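PDB 4IUH: NreA protein from Staphylococcus carnosus subsp. carnosus TM300, which binds nitrate through a GAF domain and acts as the cytosolic nitrate receptor of the staphylococcal nitrate regulation system. Local coordinates for residues D24-D27 with A28-I32; Y107-V110 with L111-A114. All coordinates share one frame; numbering follows the deposited sequence.

Interaction 1 of 2, residues D24-D27 with A28-I32; sequences DYQD and ALDEI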
# COMPACT_ATOMS: atom_id res chain seq x y z
N ASP A 24 13.35 12.71 0.45
CA ASP A 24 12.51 12.16 -0.61
C ASP A 24 11.45 11.21 -0.05
O ASP A 24 11.33 11.06 1.17
CB ASP A 24 13.37 11.46 -1.68
CG ASP A 24 14.03 10.20 -1.16
OD1 ASP A 24 15.03 10.31 -0.42
OD2 ASP A 24 13.56 9.09 -1.52
N TYR A 25 10.69 10.58 -0.94
CA TYR A 25 9.59 9.71 -0.51
C TYR A 25 10.03 8.57 0.39
O TYR A 25 9.28 8.12 1.26
CB TYR A 25 8.78 9.19 -1.71
CG TYR A 25 7.83 10.23 -2.25
CD1 TYR A 25 6.62 10.48 -1.62
CD2 TYR A 25 8.15 10.98 -3.38
CE1 TYR A 25 5.75 11.44 -2.10
CE2 TYR A 25 7.28 11.94 -3.87
CZ TYR A 25 6.08 12.16 -3.22
OH TYR A 25 5.21 13.12 -3.71
N GLN A 26 11.26 8.10 0.19
CA GLN A 26 11.81 7.03 1.01
C GLN A 26 11.87 7.43 2.48
O GLN A 26 11.47 6.66 3.36
CB GLN A 26 13.20 6.63 0.51
CG GLN A 26 13.78 5.44 1.24
CD GLN A 26 12.92 4.20 1.08
OE1 GLN A 26 12.70 3.73 -0.03
NE2 GLN A 26 12.42 3.68 2.20
N ASP A 27 12.35 8.64 2.75
CA ASP A 27 12.44 9.15 4.11
C ASP A 27 11.06 9.30 4.74
O ASP A 27 10.85 8.97 5.90
CB ASP A 27 13.19 10.49 4.15
CG ASP A 27 14.58 10.41 3.54
OD1 ASP A 27 15.55 10.16 4.29
OD2 ASP A 27 14.71 10.62 2.31
N ALA A 28 10.11 9.82 3.96
CA ALA A 28 8.75 10.02 4.46
C ALA A 28 8.09 8.68 4.79
O ALA A 28 7.37 8.56 5.78
CB ALA A 28 7.92 10.80 3.46
N LEU A 29 8.36 7.68 3.95
CA LEU A 29 7.84 6.33 4.14
C LEU A 29 8.42 5.70 5.40
O LEU A 29 7.70 5.10 6.19
CB LEU A 29 8.17 5.47 2.93
CG LEU A 29 7.49 4.12 2.82
CD1 LEU A 29 5.99 4.30 2.79
CD2 LEU A 29 7.97 3.37 1.59
N ASP A 30 9.73 5.85 5.58
CA ASP A 30 10.41 5.35 6.77
C ASP A 30 9.85 5.97 8.05
O ASP A 30 9.62 5.28 9.04
CB ASP A 30 11.92 5.59 6.69
CG ASP A 30 12.59 4.76 5.61
OD1 ASP A 30 13.65 5.18 5.10
OD2 ASP A 30 12.06 3.68 5.27
N GLU A 31 9.64 7.29 8.03
CA GLU A 31 9.05 7.98 9.17
C GLU A 31 7.69 7.40 9.53
O GLU A 31 7.43 7.05 10.68
CB GLU A 31 8.92 9.48 8.89
CG GLU A 31 8.36 10.30 10.05
CD GLU A 31 6.84 10.31 10.10
OE1 GLU A 31 6.21 10.47 9.03
OE2 GLU A 31 6.28 10.17 11.21
N ILE A 32 6.82 7.28 8.53
CA ILE A 32 5.48 6.74 8.73
C ILE A 32 5.52 5.35 9.36
O ILE A 32 4.86 5.10 10.37
CB ILE A 32 4.67 6.71 7.42
CG1 ILE A 32 4.38 8.14 6.94
CG2 ILE A 32 3.38 5.94 7.60
CD1 ILE A 32 4.00 8.24 5.47
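Gln26 points the NE2 edge of its carboxamide at the carboxylate of Asp30, one helical turn further on. Its NE2 lies 3.1 Å from Asp30 OD2 and makes a hydrogen bond to it, bent to 135° at the hydrogen. OD2 sits in the amide plane of Gln26, whereas NE2 comes from above the carboxylate plane, the two planes being 40° apart; a weak second bond runs from NE2 to Asp30 OD1 at 3.5 Å. With CG anti to the backbone N (chi1 -175°) and a bend at chi2, the chain of Gln26 turns forward along the helix to bring NE2 to Asp30. NE2 also donates to Ala60 O of strand 54-61, and its two partners together orient the amide; Ser61 OG gives Asp30 OD2 a second bond. Beneath this pair, Asp30 N donates to Gln26 O at 2.9 Å, and Leu29 N to Tyr25 O at the same length. Leu29 reaches Ala41, Ile43 and Leu133 of the sheet; elsewhere the ring of Tyr25 meets that of Phe159. At the start of the helix, Gln26 N donates to Asp24 OD2 at 3.0 Å, from above the carboxylate plane, while Asp24 N donates to Asp27 OD2 at 3.1 Å, on its anti side. Asp24 and Asp27 form a capping box, the Asp24 carboxylate taking the N-H of Gln26, with Asp24 as N-cap of helix 25-36, which packs against the GAF-domain sheet.

Interaction 2 of 2, residues Y107-V110 with L111-A114; sequences YPIV and LSEA
A Schellman motif ends the short helix 108-112, and the contacts between 107-110 and 111-114 span its last turn. Ser112 N donates to Pro108 O over 2.9 Å, a nearly straight bond. The next bond, Glu113 N to Ile109 O, is 3.0 Å long and bends to 149°, its donor tilted from the carbonyl plane; Glu113 is also the first residue to leave helical backbone angles. At Ala114 phi turns positive (54°), which makes it the C-prime residue: Leu115 N reaches back to Val110 O, and Ala114 N makes a weak bond of 3.3 Å to Leu111 O. Among the side chains, Ser112 OG is held between its own backbone N and carbonyl carbon (chi1 73°), a rotation that turns the hydroxyl back over the preceding turn, with Ile109 CG1 4.0 Å away. Glu113 CG passes Ile109 CG1 at 4.2 Å, and Phe40 touches both side chains. The carboxylate of the buried residue Glu113 leads away to Arg138, forming a salt bridge through OE2, which also accepts from Ile64 N. The Schellman turn is what passes the chain from helix 108-112 into strand 115-125 of the GAF-domain sheet.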
# COMPACT_ATOMS: atom_id res chain seq x y z
N TYR A 107 -2.80 -10.70 -4.86
CA TYR A 107 -2.06 -9.64 -4.18
C TYR A 107 -0.63 -10.10 -3.86
O TYR A 107 -0.32 -10.36 -2.69
CB TYR A 107 -2.73 -9.25 -2.85
CG TYR A 107 -4.17 -8.80 -2.94
CD1 TYR A 107 -4.67 -8.19 -4.08
CD2 TYR A 107 -5.02 -8.97 -1.86
CE1 TYR A 107 -5.99 -7.77 -4.14
CE2 TYR A 107 -6.34 -8.55 -1.90
CZ TYR A 107 -6.82 -7.95 -3.05
OH TYR A 107 -8.14 -7.55 -3.09
N PRO A 108 0.23 -10.18 -4.88
CA PRO A 108 1.57 -10.77 -4.71
C PRO A 108 2.47 -10.13 -3.63
O PRO A 108 3.32 -10.84 -3.09
CB PRO A 108 2.19 -10.62 -6.11
CG PRO A 108 1.41 -9.53 -6.76
CD PRO A 108 0.02 -9.69 -6.25
N ILE A 109 2.31 -8.85 -3.32
CA ILE A 109 3.17 -8.26 -2.29
C ILE A 109 2.82 -8.81 -0.91
O ILE A 109 3.67 -8.89 -0.02
CB ILE A 109 3.13 -6.70 -2.28
CG1 ILE A 109 4.37 -6.14 -1.57
CG2 ILE A 109 1.83 -6.19 -1.66
CD1 ILE A 109 4.54 -4.65 -1.72
N VAL A 110 1.56 -9.23 -0.75
CA VAL A 110 1.09 -9.83 0.50
C VAL A 110 1.83 -11.13 0.78
O VAL A 110 2.20 -11.42 1.93
CB VAL A 110 -0.43 -10.08 0.46
CG1 VAL A 110 -0.87 -10.94 1.62
CG2 VAL A 110 -1.18 -8.77 0.46
N LEU A 111 2.07 -11.91 -0.27
CA LEU A 111 2.78 -13.18 -0.15
C LEU A 111 4.30 -12.98 -0.08
O LEU A 111 4.98 -13.62 0.72
CB LEU A 111 2.42 -14.11 -1.31
CG LEU A 111 0.96 -14.58 -1.34
CD1 LEU A 111 0.68 -15.44 -2.57
CD2 LEU A 111 0.60 -15.33 -0.07
N SER A 112 4.83 -12.10 -0.93
CA SER A 112 6.27 -11.85 -0.96
C SER A 112 6.80 -11.25 0.36
O SER A 112 7.92 -11.52 0.76
CB SER A 112 6.65 -10.96 -2.14
OG SER A 112 6.24 -9.62 -1.93
N GLU A 113 5.98 -10.45 1.03
CA GLU A 113 6.42 -9.85 2.29
C GLU A 113 5.83 -10.51 3.53
O GLU A 113 6.03 -10.03 4.64
CB GLU A 113 6.15 -8.34 2.30
CG GLU A 113 7.05 -7.54 1.38
CD GLU A 113 8.48 -7.45 1.89
OE1 GLU A 113 9.42 -7.50 1.06
OE2 GLU A 113 8.66 -7.31 3.12
N ALA A 114 5.09 -11.61 3.33
CA ALA A 114 4.53 -12.40 4.44
C ALA A 114 3.68 -11.56 5.41
O ALA A 114 3.82 -11.67 6.63
CB ALA A 114 5.64 -13.13 5.19

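How the interactions relate
From the N terminus, interaction 1 comes first, at the start of helix 25-36 with its N-cap, and interaction 2 follows much later around helix 108-112; they are in series, neither nested nor crossed. Each joins adjoining segments, so the loops they close are single turns, one at the start of a helix and the other at the end of one. The centres of interactions 1 and 2 are about 21 Å apart, and the nearest atoms of interactions 1 and 2 about 9 Å apart, without touching. The sheet provides an indirect connection: side chains of 24-32 and of 107-114 both reach strand 40-47, through Ala41 and Ile43 for interaction 1 and Phe40 for interaction 2.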